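Local coordinates for export chaperone SatS (Mycobacterium tuberculosis H37Rv, PDB 6DNM), which acts as a chaperone for the SecA2 protein export pathway, probably through binding to proteins that the pathway carries, at residues Tyr31-Tyr36 / Ile42-Asn47; Asp68-Asp73 / Gly131-Asp136. One frame throughout, in Å; residues are numbered along the deposited sequence.

Contact 1: residues Tyr31-Tyr36 / Ile42-Asn47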
loop_
_atom_site.group_PDB
_atom_site.type_symbol
_atom_site.label_atom_id
_atom_site.label_comp_id
_atom_site.label_asym_id
_atom_site.label_seq_id
_atom_site.Cartn_x
_atom_site.Cartn_y
_atom_site.Cartn_z
ATOM N N TYR A 31 6.736 2.442 6.305
ATOM C CA TYR A 31 7.488 2.504 5.060
ATOM C C TYR A 31 7.820 1.090 4.609
ATOM O O TYR A 31 8.099 0.213 5.434
ATOM C CB TYR A 31 8.786 3.312 5.241
ATOM C CG TYR A 31 8.455 4.736 5.596
ATOM C CD1 TYR A 31 8.234 5.686 4.601
ATOM C CD2 TYR A 31 8.276 5.120 6.931
ATOM C CE1 TYR A 31 7.890 6.985 4.920
ATOM C CE2 TYR A 31 7.913 6.415 7.260
ATOM C CZ TYR A 31 7.733 7.343 6.251
ATOM O OH TYR A 31 7.367 8.623 6.575
ATOM N N THR A 32 7.783 0.870 3.300
ATOM C CA THR A 32 8.209 -0.394 2.705
ATOM C C THR A 32 8.550 -0.126 1.245
ATOM O O THR A 32 8.558 1.030 0.801
ATOM C CB THR A 32 7.166 -1.508 2.913
ATOM O OG1 THR A 32 7.720 -2.769 2.503
ATOM C CG2 THR A 32 5.883 -1.250 2.123
ATOM N N LEU A 33 8.858 -1.191 0.500
ATOM C CA LEU A 33 9.146 -1.102 -0.926
ATOM C C LEU A 33 8.136 -1.928 -1.709
ATOM O O LEU A 33 7.668 -2.974 -1.243
ATOM C CB LEU A 33 10.546 -1.642 -1.269
ATOM C CG LEU A 33 11.737 -1.020 -0.534
ATOM C CD1 LEU A 33 13.036 -1.689 -0.959
ATOM C CD2 LEU A 33 11.814 0.485 -0.781
ATOM N N ARG A 34 7.818 -1.458 -2.917
ATOM C CA ARG A 34 6.908 -2.171 -3.800
ATOM C C ARG A 34 7.343 -1.973 -5.242
ATOM O O ARG A 34 7.765 -0.879 -5.628
ATOM C CB ARG A 34 5.483 -1.639 -3.644
ATOM C CG ARG A 34 4.441 -2.393 -4.490
ATOM C CD ARG A 34 3.948 -1.551 -5.675
ATOM N NE ARG A 34 3.527 -0.248 -5.188
ATOM C CZ ARG A 34 3.339 0.855 -5.905
ATOM N NH1 ARG A 34 2.966 1.964 -5.315
ATOM N NH2 ARG A 34 3.510 0.870 -7.209
ATOM N N CYS A 35 7.232 -3.036 -6.035
ATOM C CA CYS A 35 7.473 -2.958 -7.468
ATOM C C CYS A 35 6.414 -3.780 -8.186
ATOM O O CYS A 35 5.567 -4.424 -7.561
ATOM C CB CYS A 35 8.868 -3.468 -7.834
ATOM S SG CYS A 35 9.075 -5.231 -7.587
ATOM N N TYR A 36 6.465 -3.761 -9.512
ATOM C CA TYR A 36 5.622 -4.611 -10.339
ATOM C C TYR A 36 6.511 -5.438 -11.252
ATOM O O TYR A 36 7.434 -4.906 -11.878
ATOM C CB TYR A 36 4.657 -3.779 -11.167
ATOM C CG TYR A 36 3.749 -2.935 -10.313
ATOM C CD1 TYR A 36 2.598 -3.464 -9.725
ATOM C CD2 TYR A 36 4.056 -1.615 -10.066
ATOM C CE1 TYR A 36 1.764 -2.674 -8.928
ATOM C CE2 TYR A 36 3.245 -0.834 -9.290
ATOM C CZ TYR A 36 2.104 -1.355 -8.708
ATOM O OH TYR A 36 1.306 -0.540 -7.921
ATOM N N ILE A 42 4.913 -6.854 -6.253
ATOM C CA ILE A 42 5.770 -7.558 -5.302
ATOM C C ILE A 42 6.232 -6.548 -4.262
ATOM O O ILE A 42 6.752 -5.482 -4.614
ATOM C CB ILE A 42 6.986 -8.248 -5.961
ATOM C CG1 ILE A 42 6.578 -9.059 -7.198
ATOM C CG2 ILE A 42 7.668 -9.155 -4.954
ATOM C CD1 ILE A 42 7.725 -9.835 -7.821
ATOM N N PHE A 43 6.033 -6.872 -2.989
ATOM C CA PHE A 43 6.457 -6.005 -1.900
ATOM C C PHE A 43 7.707 -6.571 -1.241
ATOM O O PHE A 43 8.043 -7.748 -1.386
ATOM C CB PHE A 43 5.367 -5.894 -0.827
ATOM C CG PHE A 43 4.150 -5.116 -1.250
ATOM C CD1 PHE A 43 3.996 -3.788 -0.883
ATOM C CD2 PHE A 43 3.126 -5.729 -1.957
ATOM C CE1 PHE A 43 2.867 -3.083 -1.242
ATOM C CE2 PHE A 43 1.987 -5.021 -2.316
ATOM C CZ PHE A 43 1.860 -3.699 -1.956
ATOM N N LEU A 44 8.399 -5.712 -0.507
ATOM C CA LEU A 44 9.427 -6.161 0.415
ATOM C C LEU A 44 8.744 -7.003 1.484
ATOM O O LEU A 44 8.044 -6.475 2.350
ATOM C CB LEU A 44 10.117 -4.943 1.020
ATOM C CG LEU A 44 11.251 -5.223 1.995
ATOM C CD1 LEU A 44 12.429 -5.881 1.251
ATOM C CD2 LEU A 44 11.686 -3.925 2.688
ATOM N N GLY A 45 8.907 -8.314 1.404
ATOM C CA GLY A 45 8.174 -9.208 2.276
ATOM C C GLY A 45 8.423 -10.639 1.867
ATOM O O GLY A 45 9.220 -10.924 0.970
ATOM N N ARG A 46 7.720 -11.540 2.548
ATOM C CA ARG A 46 7.824 -12.961 2.255
ATOM C C ARG A 46 6.522 -13.630 2.655
ATOM O O ARG A 46 5.827 -13.164 3.562
ATOM C CB ARG A 46 8.987 -13.612 3.021
ATOM C CG ARG A 46 8.881 -13.431 4.534
ATOM C CD ARG A 46 10.235 -13.536 5.234
ATOM N NE ARG A 46 10.093 -13.607 6.688
ATOM C CZ ARG A 46 10.203 -12.565 7.508
ATOM N NH1 ARG A 46 10.059 -12.731 8.816
ATOM N NH2 ARG A 46 10.458 -11.357 7.024
ATOM N N ASN A 47 6.194 -14.718 1.958
ATOM C CA ASN A 47 5.027 -15.539 2.290
ATOM C C ASN A 47 3.741 -14.713 2.357
ATOM O O ASN A 47 2.900 -14.900 3.242
ATOM C CB ASN A 47 5.259 -16.343 3.572
ATOM C CG ASN A 47 6.530 -17.173 3.510
ATOM O OD1 ASN A 47 6.809 -17.812 2.500
ATOM N ND2 ASN A 47 7.309 -17.160 4.588
#
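One face of the Phe-43 ring is covered by Arg-34, whose CG stands 3.8 Å from the ring centroid, 16° off the normal, in a CH-pi contact. At the ring's edge, near its plane, comes CG2 of Thr-32. With CG anti to the backbone N (chi1 -177°), the arginine lays its aliphatic part on the phenyl ring; the chain then bends at chi2 and chi3, and the guanidinium plane ends 68° from that of the ring. A long side chain suits this place, since its methylenes serve the aromatic while its charged end makes long, weak ion pairs with Asp-19 and Asp-129. Arg-34 and Phe-43 are a non-hydrogen-bonded pair of the antiparallel beta hairpin 29-37/40-43, at one margin of a four-stranded mixed sheet. Next along it, Cys-35 and Ile-42 form a hydrogen-bonded pair, with N-to-O distances of 2.9 Å from Cys-35 N to Ile-42 O and 2.8 Å from Ile-42 N to Cys-35 O. On their face of the sheet SG lies 4.0 Å from the branched CB of Ile-42. Past the bridges, Leu-44 N still bonds Leu-33 O, while Thr-32 OG1 passes Leu-44 CB at 3.6 Å and bonds Ser-51 O.

Contact 2: residues Asp68-Asp73 / Gly131-Asp136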
loop_
_atom_site.group_PDB
_atom_site.type_symbol
_atom_site.label_atom_id
_atom_site.label_comp_id
_atom_site.label_asym_id
_atom_site.label_seq_id
_atom_site.Cartn_x
_atom_site.Cartn_y
_atom_site.Cartn_z
ATOM N N ASP A 68 16.821 -12.872 2.451
ATOM C CA ASP A 68 16.108 -13.640 1.444
ATOM C C ASP A 68 14.638 -13.279 1.599
ATOM O O ASP A 68 13.971 -13.719 2.541
ATOM C CB ASP A 68 16.351 -15.137 1.600
ATOM C CG ASP A 68 15.948 -15.916 0.367
ATOM O OD1 ASP A 68 14.975 -16.693 0.442
ATOM O OD2 ASP A 68 16.599 -15.739 -0.684
ATOM N N HIS A 69 14.153 -12.438 0.696
ATOM C CA HIS A 69 12.761 -12.029 0.660
ATOM C C HIS A 69 12.369 -11.888 -0.803
ATOM O O HIS A 69 13.160 -12.165 -1.708
ATOM C CB HIS A 69 12.542 -10.721 1.425
ATOM C CG HIS A 69 13.477 -9.625 1.015
ATOM N ND1 HIS A 69 13.531 -9.141 -0.275
ATOM C CD2 HIS A 69 14.406 -8.935 1.716
ATOM C CE1 HIS A 69 14.455 -8.197 -0.351
ATOM N NE2 HIS A 69 15.002 -8.055 0.844
ATOM N N ASP A 70 11.149 -11.411 -1.037
ATOM C CA ASP A 70 10.588 -11.492 -2.377
ATOM C C ASP A 70 11.224 -10.536 -3.375
ATOM O O ASP A 70 11.005 -10.706 -4.579
ATOM C CB ASP A 70 9.070 -11.325 -2.341
ATOM C CG ASP A 70 8.372 -12.512 -1.709
ATOM O OD1 ASP A 70 8.981 -13.606 -1.618
ATOM O OD2 ASP A 70 7.194 -12.360 -1.336
ATOM N N LEU A 71 12.001 -9.549 -2.922
ATOM C CA LEU A 71 12.681 -8.642 -3.836
ATOM C C LEU A 71 14.151 -8.977 -4.037
ATOM O O LEU A 71 14.786 -8.383 -4.916
ATOM C CB LEU A 71 12.600 -7.198 -3.323
ATOM C CG LEU A 71 11.204 -6.642 -3.050
ATOM C CD1 LEU A 71 11.309 -5.198 -2.590
ATOM C CD2 LEU A 71 10.314 -6.711 -4.268
ATOM N N SER A 72 14.713 -9.900 -3.255
ATOM C CA SER A 72 16.166 -9.969 -3.149
ATOM C C SER A 72 16.843 -10.594 -4.364
ATOM O O SER A 72 18.064 -10.472 -4.487
ATOM C CB SER A 72 16.577 -10.710 -1.876
ATOM O OG SER A 72 16.137 -12.051 -1.920
ATOM N N ASP A 73 16.096 -11.237 -5.263
ATOM C CA ASP A 73 16.661 -11.771 -6.494
ATOM C C ASP A 73 16.311 -10.937 -7.718
ATOM O O ASP A 73 16.604 -11.348 -8.848
ATOM C CB ASP A 73 16.251 -13.233 -6.673
ATOM C CG ASP A 73 16.740 -14.095 -5.541
ATOM O OD1 ASP A 73 17.949 -14.024 -5.244
ATOM O OD2 ASP A 73 15.928 -14.826 -4.942
ATOM N N GLY A 131 -3.894 -7.276 -1.866
ATOM C CA GLY A 131 -4.640 -8.493 -2.131
ATOM C C GLY A 131 -3.962 -9.372 -3.164
ATOM O O GLY A 131 -3.876 -10.592 -2.997
ATOM N N ASP A 132 -3.449 -8.761 -4.235
ATOM C CA ASP A 132 -2.778 -9.540 -5.268
ATOM C C ASP A 132 -1.501 -10.174 -4.728
ATOM O O ASP A 132 -1.241 -11.362 -4.956
ATOM C CB ASP A 132 -2.454 -8.644 -6.467
ATOM C CG ASP A 132 -3.696 -8.197 -7.228
ATOM O OD1 ASP A 132 -4.821 -8.636 -6.898
ATOM O OD2 ASP A 132 -3.544 -7.387 -8.167
ATOM N N TYR A 133 -0.698 -9.396 -4.002
ATOM C CA TYR A 133 0.561 -9.906 -3.467
ATOM C C TYR A 133 0.323 -11.013 -2.447
ATOM O O TYR A 133 1.071 -11.996 -2.399
ATOM C CB TYR A 133 1.350 -8.760 -2.829
ATOM C CG TYR A 133 2.585 -9.226 -2.080
ATOM C CD1 TYR A 133 3.683 -9.739 -2.763
ATOM C CD2 TYR A 133 2.640 -9.176 -0.694
ATOM C CE1 TYR A 133 4.811 -10.170 -2.078
ATOM C CE2 TYR A 133 3.763 -9.592 -0.002
ATOM C CZ TYR A 133 4.844 -10.097 -0.699
ATOM O OH TYR A 133 5.959 -10.514 -0.001
ATOM N N SER A 134 -0.715 -10.873 -1.625
ATOM C CA SER A 134 -1.002 -11.866 -0.600
ATOM C C SER A 134 -1.650 -13.122 -1.160
ATOM O O SER A 134 -1.802 -14.101 -0.420
ATOM C CB SER A 134 -1.923 -11.269 0.466
ATOM O OG SER A 134 -3.219 -11.036 -0.057
ATOM N N GLU A 135 -2.045 -13.113 -2.435
ATOM C CA GLU A 135 -2.716 -14.250 -3.070
ATOM C C GLU A 135 -4.001 -14.632 -2.341
ATOM O O GLU A 135 -4.397 -15.798 -2.318
ATOM C CB GLU A 135 -1.777 -15.449 -3.253
ATOM C CG GLU A 135 -0.579 -15.131 -4.127
ATOM C CD GLU A 135 0.292 -16.343 -4.375
ATOM O OE1 GLU A 135 1.049 -16.341 -5.368
ATOM O OE2 GLU A 135 0.213 -17.301 -3.577
ATOM N N ASP A 136 -4.659 -13.638 -1.753
ATOM C CA ASP A 136 -5.900 -13.806 -1.009
ATOM C C ASP A 136 -6.968 -12.958 -1.680
ATOM O O ASP A 136 -6.715 -11.808 -2.048
ATOM C CB ASP A 136 -5.703 -13.313 0.433
ATOM C CG ASP A 136 -6.826 -13.732 1.361
ATOM O OD1 ASP A 136 -6.543 -14.438 2.353
ATOM O OD2 ASP A 136 -7.987 -13.355 1.105
#
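From CB outward, the side chain of Asp-70 closes on the phenol of Tyr-133. CB lies 4.0 Å from Tyr-133 OH, CG is nearer at 3.6 Å, and OD2 makes the bond, accepting the hydrogen bond that Tyr-133 OH donates, with 2.6 Å between OH and OD2. The hydroxyl meets OD2 on its anti side, 30° out of the carboxylate plane. OD2 also sits 3.3 Å from Tyr-133 CE1, at the ring's edge and near its plane, and the carboxylate is turned 71° against the ring. So short a bond is consistent with a charged acceptor, which would polarise the phenol O-H. Asp-70 belongs to the loop between helices 56-63 and 77-86, at the second position of a type I beta turn from His-69 to Ser-72. In that turn His-69 O receives both Ser-72 N and Ser-72 OG from one face of its plane, and His-69 ND1 takes Leu-71 N in the plane of the imidazole; the turn that carries the aspartate is thus tied by side chains as well as backbone. Tyr-133 stands in the last turn of helix 117-134, which ends in a Schellman motif with Glu-135 at positive phi (58°). A tyrosine suits this position because its long, rigid ring carries the hydroxyl far enough from the helix for the short Asp-70 to meet it, with the CA atoms of Asp-70 and Tyr-133 10.2 Å apart, while its ring meets Phe-43 edge-to-face.

Overall arrangement
Contact 1 is buried and joins neighbours in sequence, the two strands of a hairpin, through backbone bonds and apolar packing; contact 2 lies nearer the surface and brings a loop to a helix end 58 residues away through one polar pair of side chains. The areas buried differ accordingly, 383 against 79 Å². Their centres are about 6 Å apart and they touch: Gly-45 O and Asp-70 N, 2.8 Å apart, probably form a hydrogen bond, and Tyr-133 OH packs against the backbone of Gly-45 and Arg-46. Segment 42-47 therefore lies against both partners of contact 2, and Leu-71 reaches Leu-33, Cys-35 and Ile-42 of the hairpin.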